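Local coordinates for protein type III restriction-modification enzyme EcoP15I Res subunit (Escherichia coli, PDB 4ZCF) that cleaves DNA together with the Mod subunit as a type III restriction enzyme, through a helicase-like ATP-binding domain and an endonuclease domain, at residues I113-T116 and L117-A121; I756-K759 and H760-H764. All coordinates share one frame; numbering follows the deposited sequence.

Contact 1. Residues I113-T116 and L117-A121. With AMP (adenosine monophosphate), chain H; nucleotides of chain E.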
loop_
_atom_site.group_PDB
_atom_site.type_symbol
_atom_site.label_atom_id
_atom_site.label_comp_id
_atom_site.label_asym_id
_atom_site.label_seq_id
_atom_site.Cartn_x
_atom_site.Cartn_y
_atom_site.Cartn_z
ATOM N N ILE C 113 20.354 14.904 -0.160
ATOM C CA ILE C 113 20.990 14.024 0.805
ATOM C C ILE C 113 21.148 14.711 2.177
ATOM O O ILE C 113 21.729 15.798 2.283
ATOM C CB ILE C 113 22.220 13.271 0.245
ATOM C CG1 ILE C 113 21.857 12.630 -1.119
ATOM C CG2 ILE C 113 22.718 12.203 1.257
ATOM C CD1 ILE C 113 22.921 11.863 -1.866
ATOM N N VAL C 114 20.521 14.107 3.206
ATOM C CA VAL C 114 20.485 14.646 4.567
ATOM C C VAL C 114 21.230 13.712 5.532
ATOM O O VAL C 114 21.345 12.534 5.225
ATOM C CB VAL C 114 19.052 15.079 5.047
ATOM C CG1 VAL C 114 18.488 16.209 4.180
ATOM C CG2 VAL C 114 18.081 13.900 5.126
ATOM N N PRO C 115 21.850 14.189 6.628
ATOM C CA PRO C 115 22.638 13.261 7.455
ATOM C C PRO C 115 21.911 12.630 8.651
ATOM O O PRO C 115 22.454 11.706 9.282
ATOM C CB PRO C 115 23.765 14.160 7.959
ATOM C CG PRO C 115 23.128 15.535 8.069
ATOM C CD PRO C 115 21.942 15.577 7.142
ATOM N N THR C 116 20.702 13.154 8.971
ATOM C CA THR C 116 19.930 12.898 10.183
ATOM C C THR C 116 18.413 12.766 9.950
ATOM O O THR C 116 17.891 13.336 8.992
ATOM C CB THR C 116 20.378 13.996 11.189
ATOM O OG1 THR C 116 21.283 13.467 12.166
ATOM C CG2 THR C 116 19.264 14.786 11.792
ATOM N N LEU C 117 17.712 12.000 10.819
ATOM C CA LEU C 117 16.261 11.818 10.727
ATOM C C LEU C 117 15.483 13.093 11.019
ATOM O O LEU C 117 14.435 13.307 10.403
ATOM C CB LEU C 117 15.761 10.691 11.630
ATOM C CG LEU C 117 16.134 9.270 11.246
ATOM C CD1 LEU C 117 15.701 8.307 12.331
ATOM C CD2 LEU C 117 15.585 8.879 9.860
ATOM N N SER C 118 15.987 13.934 11.951
ATOM C CA SER C 118 15.372 15.215 12.324
ATOM C C SER C 118 15.440 16.221 11.158
ATOM O O SER C 118 14.480 16.957 10.915
ATOM C CB SER C 118 16.055 15.805 13.551
ATOM O OG SER C 118 16.218 14.861 14.597
ATOM N N ILE C 119 16.577 16.261 10.454
ATOM C CA ILE C 119 16.752 17.098 9.274
ATOM C C ILE C 119 15.864 16.502 8.153
ATOM O O ILE C 119 15.216 17.263 7.441
ATOM C CB ILE C 119 18.252 17.260 8.868
ATOM C CG1 ILE C 119 19.072 17.957 9.982
ATOM C CG2 ILE C 119 18.396 18.007 7.532
ATOM C CD1 ILE C 119 20.664 17.918 9.773
ATOM N N LYS C 120 15.778 15.155 8.052
ATOM C CA LYS C 120 14.906 14.495 7.065
ATOM C C LYS C 120 13.451 14.857 7.317
ATOM O O LYS C 120 12.768 15.230 6.384
ATOM C CB LYS C 120 15.087 12.959 7.076
ATOM C CG LYS C 120 14.524 12.272 5.825
ATOM C CD LYS C 120 14.938 10.813 5.735
ATOM C CE LYS C 120 13.899 9.865 6.281
ATOM N NZ LYS C 120 14.320 8.450 6.109
ATOM N N ALA C 121 12.998 14.806 8.580
ATOM C CA ALA C 121 11.629 15.161 8.972
ATOM C C ALA C 121 11.315 16.649 8.741
ATOM O O ALA C 121 10.239 16.965 8.230
ATOM C CB ALA C 121 11.370 14.763 10.418
HETATM P P AMP H . 17.898 22.069 7.689
HETATM O O1P AMP H . 18.912 21.303 8.453
HETATM O O2P AMP H . 18.684 23.173 7.085
HETATM O O3P AMP H . 17.566 21.199 6.533
HETATM O "O5'" AMP H . 16.619 22.496 8.541
HETATM C "C5'" AMP H . 16.250 23.860 8.648
HETATM C "C4'" AMP H . 14.766 24.030 8.714
HETATM O "O4'" AMP H . 14.419 25.440 8.802
HETATM C "C3'" AMP H . 14.125 23.533 7.466
HETATM O "O3'" AMP H . 13.748 22.169 7.650
HETATM C "C2'" AMP H . 12.978 24.426 7.214
HETATM O "O2'" AMP H . 11.782 23.895 7.803
HETATM C "C1'" AMP H . 13.307 25.711 7.901
HETATM N N9 AMP H . 13.582 26.781 7.029
HETATM C C8 AMP H . 14.644 26.821 6.248
HETATM N N7 AMP H . 14.658 27.993 5.555
HETATM C C5 AMP H . 13.489 28.750 6.022
HETATM C C6 AMP H . 12.874 30.009 5.774
HETATM N N6 AMP H . 13.428 30.916 4.835
HETATM N N1 AMP H . 11.739 30.328 6.449
HETATM C C2 AMP H . 11.184 29.501 7.324
HETATM N N3 AMP H . 11.701 28.308 7.606
HETATM C C4 AMP H . 12.834 27.874 7.005
ATOM P P DA E 5 19.183 9.801 13.981
ATOM O OP1 DA E 5 19.289 11.135 13.336
ATOM O OP2 DA E 5 17.976 9.514 14.800
ATOM O "O5'" DA E 5 19.377 8.721 12.823
ATOM C "C5'" DA E 5 19.436 7.372 13.192
ATOM C "C4'" DA E 5 19.781 6.446 12.040
ATOM O "O4'" DA E 5 20.851 5.588 12.508
ATOM C "C3'" DA E 5 18.612 5.545 11.632
ATOM O "O3'" DA E 5 18.436 5.530 10.195
ATOM C "C2'" DA E 5 18.951 4.179 12.225
ATOM C "C1'" DA E 5 20.427 4.245 12.606
ATOM N N9 DA E 5 20.772 3.666 13.918
ATOM C C8 DA E 5 20.334 4.056 15.169
ATOM N N7 DA E 5 20.782 3.299 16.146
ATOM C C5 DA E 5 21.583 2.352 15.496
ATOM C C6 DA E 5 22.342 1.236 15.943
ATOM N N6 DA E 5 22.496 0.915 17.235
ATOM N N1 DA E 5 23.057 0.529 15.024
ATOM C C2 DA E 5 22.936 0.818 13.726
ATOM N N3 DA E 5 22.251 1.835 13.204
ATOM C C4 DA E 5 21.599 2.569 14.133
#

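Contact 2. Residues I756-K759 and H760-H764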
loop_
_atom_site.group_PDB
_atom_site.type_symbol
_atom_site.label_atom_id
_atom_site.label_comp_id
_atom_site.label_asym_id
_atom_site.label_seq_id
_atom_site.Cartn_x
_atom_site.Cartn_y
_atom_site.Cartn_z
ATOM N N ILE C 756 7.099 42.845 -14.774
ATOM C CA ILE C 756 7.231 44.248 -15.150
ATOM C C ILE C 756 6.132 45.264 -14.845
ATOM O O ILE C 756 6.313 46.420 -15.165
ATOM C CB ILE C 756 7.627 44.426 -16.620
ATOM C CG1 ILE C 756 6.719 43.624 -17.521
ATOM C CG2 ILE C 756 9.054 44.000 -16.837
ATOM C CD1 ILE C 756 6.927 43.911 -18.980
ATOM N N PHE C 757 5.018 44.897 -14.222
ATOM C CA PHE C 757 3.902 44.193 -14.836
ATOM C C PHE C 757 3.228 44.911 -15.983
ATOM O O PHE C 757 2.576 45.909 -15.793
ATOM C CB PHE C 757 2.816 44.134 -13.769
ATOM C CG PHE C 757 3.251 43.511 -12.492
ATOM C CD1 PHE C 757 4.242 44.064 -11.745
ATOM C CD2 PHE C 757 2.653 42.367 -12.044
ATOM C CE1 PHE C 757 4.652 43.484 -10.578
ATOM C CE2 PHE C 757 3.050 41.777 -10.875
ATOM C CZ PHE C 757 4.059 42.336 -10.143
ATOM N N VAL C 758 3.243 44.290 -17.143
ATOM C CA VAL C 758 2.501 44.787 -18.311
ATOM C C VAL C 758 1.730 43.692 -19.051
ATOM O O VAL C 758 2.169 42.546 -19.065
ATOM C CB VAL C 758 3.172 45.900 -19.210
ATOM C CG1 VAL C 758 4.532 46.366 -18.695
ATOM C CG2 VAL C 758 3.222 45.545 -20.690
ATOM N N LYS C 759 0.547 44.046 -19.604
ATOM C CA LYS C 759 -0.372 43.167 -20.325
ATOM C C LYS C 759 0.318 42.273 -21.330
ATOM O O LYS C 759 1.206 42.733 -22.043
ATOM C CB LYS C 759 -1.459 43.977 -21.030
ATOM C CG LYS C 759 -2.675 44.305 -20.182
ATOM C CD LYS C 759 -3.791 44.842 -21.079
ATOM C CE LYS C 759 -5.156 44.674 -20.473
ATOM N NZ LYS C 759 -6.185 44.368 -21.516
ATOM N N HIS C 760 -0.092 40.992 -21.384
ATOM C CA HIS C 760 0.429 39.990 -22.315
ATOM C C HIS C 760 0.243 40.470 -23.746
ATOM O O HIS C 760 1.161 40.323 -24.540
ATOM C CB HIS C 760 -0.298 38.642 -22.142
ATOM C CG HIS C 760 0.191 37.817 -21.002
ATOM N ND1 HIS C 760 -0.268 38.023 -19.712
ATOM C CD2 HIS C 760 1.043 36.768 -21.000
ATOM C CE1 HIS C 760 0.342 37.117 -18.961
ATOM N NE2 HIS C 760 1.141 36.338 -19.692
ATOM N N GLY C 761 -0.936 41.033 -24.047
ATOM C CA GLY C 761 -1.305 41.538 -25.364
ATOM C C GLY C 761 -0.518 42.743 -25.833
ATOM O O GLY C 761 -0.221 42.854 -27.023
ATOM N N THR C 762 -0.186 43.664 -24.909
ATOM C CA THR C 762 0.572 44.874 -25.251
ATOM C C THR C 762 2.075 44.595 -25.441
ATOM O O THR C 762 2.719 45.290 -26.224
ATOM C CB THR C 762 0.223 46.036 -24.327
ATOM O OG1 THR C 762 0.670 45.720 -23.014
ATOM C CG2 THR C 762 -1.278 46.363 -24.333
ATOM N N LEU C 763 2.613 43.561 -24.742
ATOM C CA LEU C 763 3.998 43.097 -24.847
ATOM C C LEU C 763 4.144 42.374 -26.185
ATOM O O LEU C 763 5.139 42.544 -26.885
ATOM C CB LEU C 763 4.334 42.106 -23.706
ATOM C CG LEU C 763 4.532 42.663 -22.304
ATOM C CD1 LEU C 763 4.626 41.555 -21.278
ATOM C CD2 LEU C 763 5.742 43.549 -22.235
ATOM N N HIS C 764 3.142 41.566 -26.533
ATOM C CA HIS C 764 3.093 40.825 -27.784
ATOM C C HIS C 764 2.950 41.779 -28.991
ATOM O O HIS C 764 3.563 41.546 -30.026
ATOM C CB HIS C 764 1.942 39.812 -27.719
ATOM C CG HIS C 764 1.668 39.111 -29.004
ATOM N ND1 HIS C 764 2.555 38.186 -29.527
ATOM C CD2 HIS C 764 0.597 39.208 -29.823
ATOM C CE1 HIS C 764 2.008 37.763 -30.653
ATOM N NE2 HIS C 764 0.824 38.348 -30.871
#

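Contact 1. Residues I113-T116 and L117-A121
Val114 meets the first turn of the helix with two methyls: CG1 lies 3.8 Å from CG2 of Ile119, the two side chains sliding past each other in opposite directions, while CG2 sits 3.7 Å from CB of Lys120. Beyond that point the lysine chain leads away, bending at its third torsion (96°) to carry NZ to Val149 O and Asn187 OD1. Pro115 crosses Ile119 at about a right angle, its ring carbon CD 3.7 Å from Ile119 CD1. This is the strand-loop-helix step of a RecA-like helicase core: the chain leaves strand 109-113 of the parallel sheet and enters helix 117-128. The branches of Ile119 divide the work, CD1 going to the proline and CG2, anti to the backbone N, to the nucleotide, 3.4 Å from O3P of AMP. Thr116 holds the N-cap position without a capping bond from its side chain. Thr116 O accepts the first main-chain bond of the helix, from Lys120 N at 2.9 Å, and Thr116 CG2 packs against Ile119 CG1. On DA5 of chain E, phosphate oxygen OP1 takes a fairly straight bond from Leu117 N (3.1 Å, 163°) and a weak one from Thr116 OG1.

Contact 2. Residues I756-K759 and H760-H764
Ile756 and Leu763 reach toward each other tip to tip, CD1 of the isoleucine 3.5 Å from CD2 of the leucine. Ile756 gets there with CG1 set between its backbone N and carbonyl carbon (chi1 51°) and the chain then extended, which sets the end methyl against the leucine. Val758 comes in obliquely to the same leucine, its CG2 3.6 Å from Leu763 CG, and that methyl also lies 3.5 Å from OG1 of Thr762. Phe695 of helix 688-701 and Leu752 of helix 745-756 add further apolar cover to Leu763. Thr762 has OG1 between its backbone N and carbonyl carbon (chi1 66°), which brings the hydroxyl back to the N-cap residue, where OG1 donates to Lys759 O at 3.2 Å and lies close to Lys759 CB. Leu763 N also donates to Lys759 O, at 3.2 Å and 151°, arriving from the same face of the carbonyl plane as the hydroxyl. Thr762 N adds a weak bond. The side chain of Lys759 leads away from the helix, and its NZ bonds to Ser613 O of another protein chain of the assembly; in that chain Ser617 OG pairs with Lys759 N. With Lys759 as N-cap residue, the whole is a short helix-loop-helix connection, in which Ile756 and Val758 pack on the first turn of helix 760-769.

In the fold
Contact 1 comes first along the chain and contact 2 follows more than 600 residues later; their centres lie 44 Å apart, their nearest atoms about 32 Å, and they share no helix, strand or sheet. Both sit where a loop runs into the first turn of a helix, but in different surroundings. Residues 113-121 follow a strand of the first seven-stranded parallel sheet in the helicase-like domain, close to AMP and the bound DNA. Residues 756-764, whose nearest atom is about 42 Å from the nucleic acid, join two helices in an outlying helical part and touch another protein chain, probably a Mod subunit. One thus belongs to the nucleotide and DNA site, the other to a subunit interface.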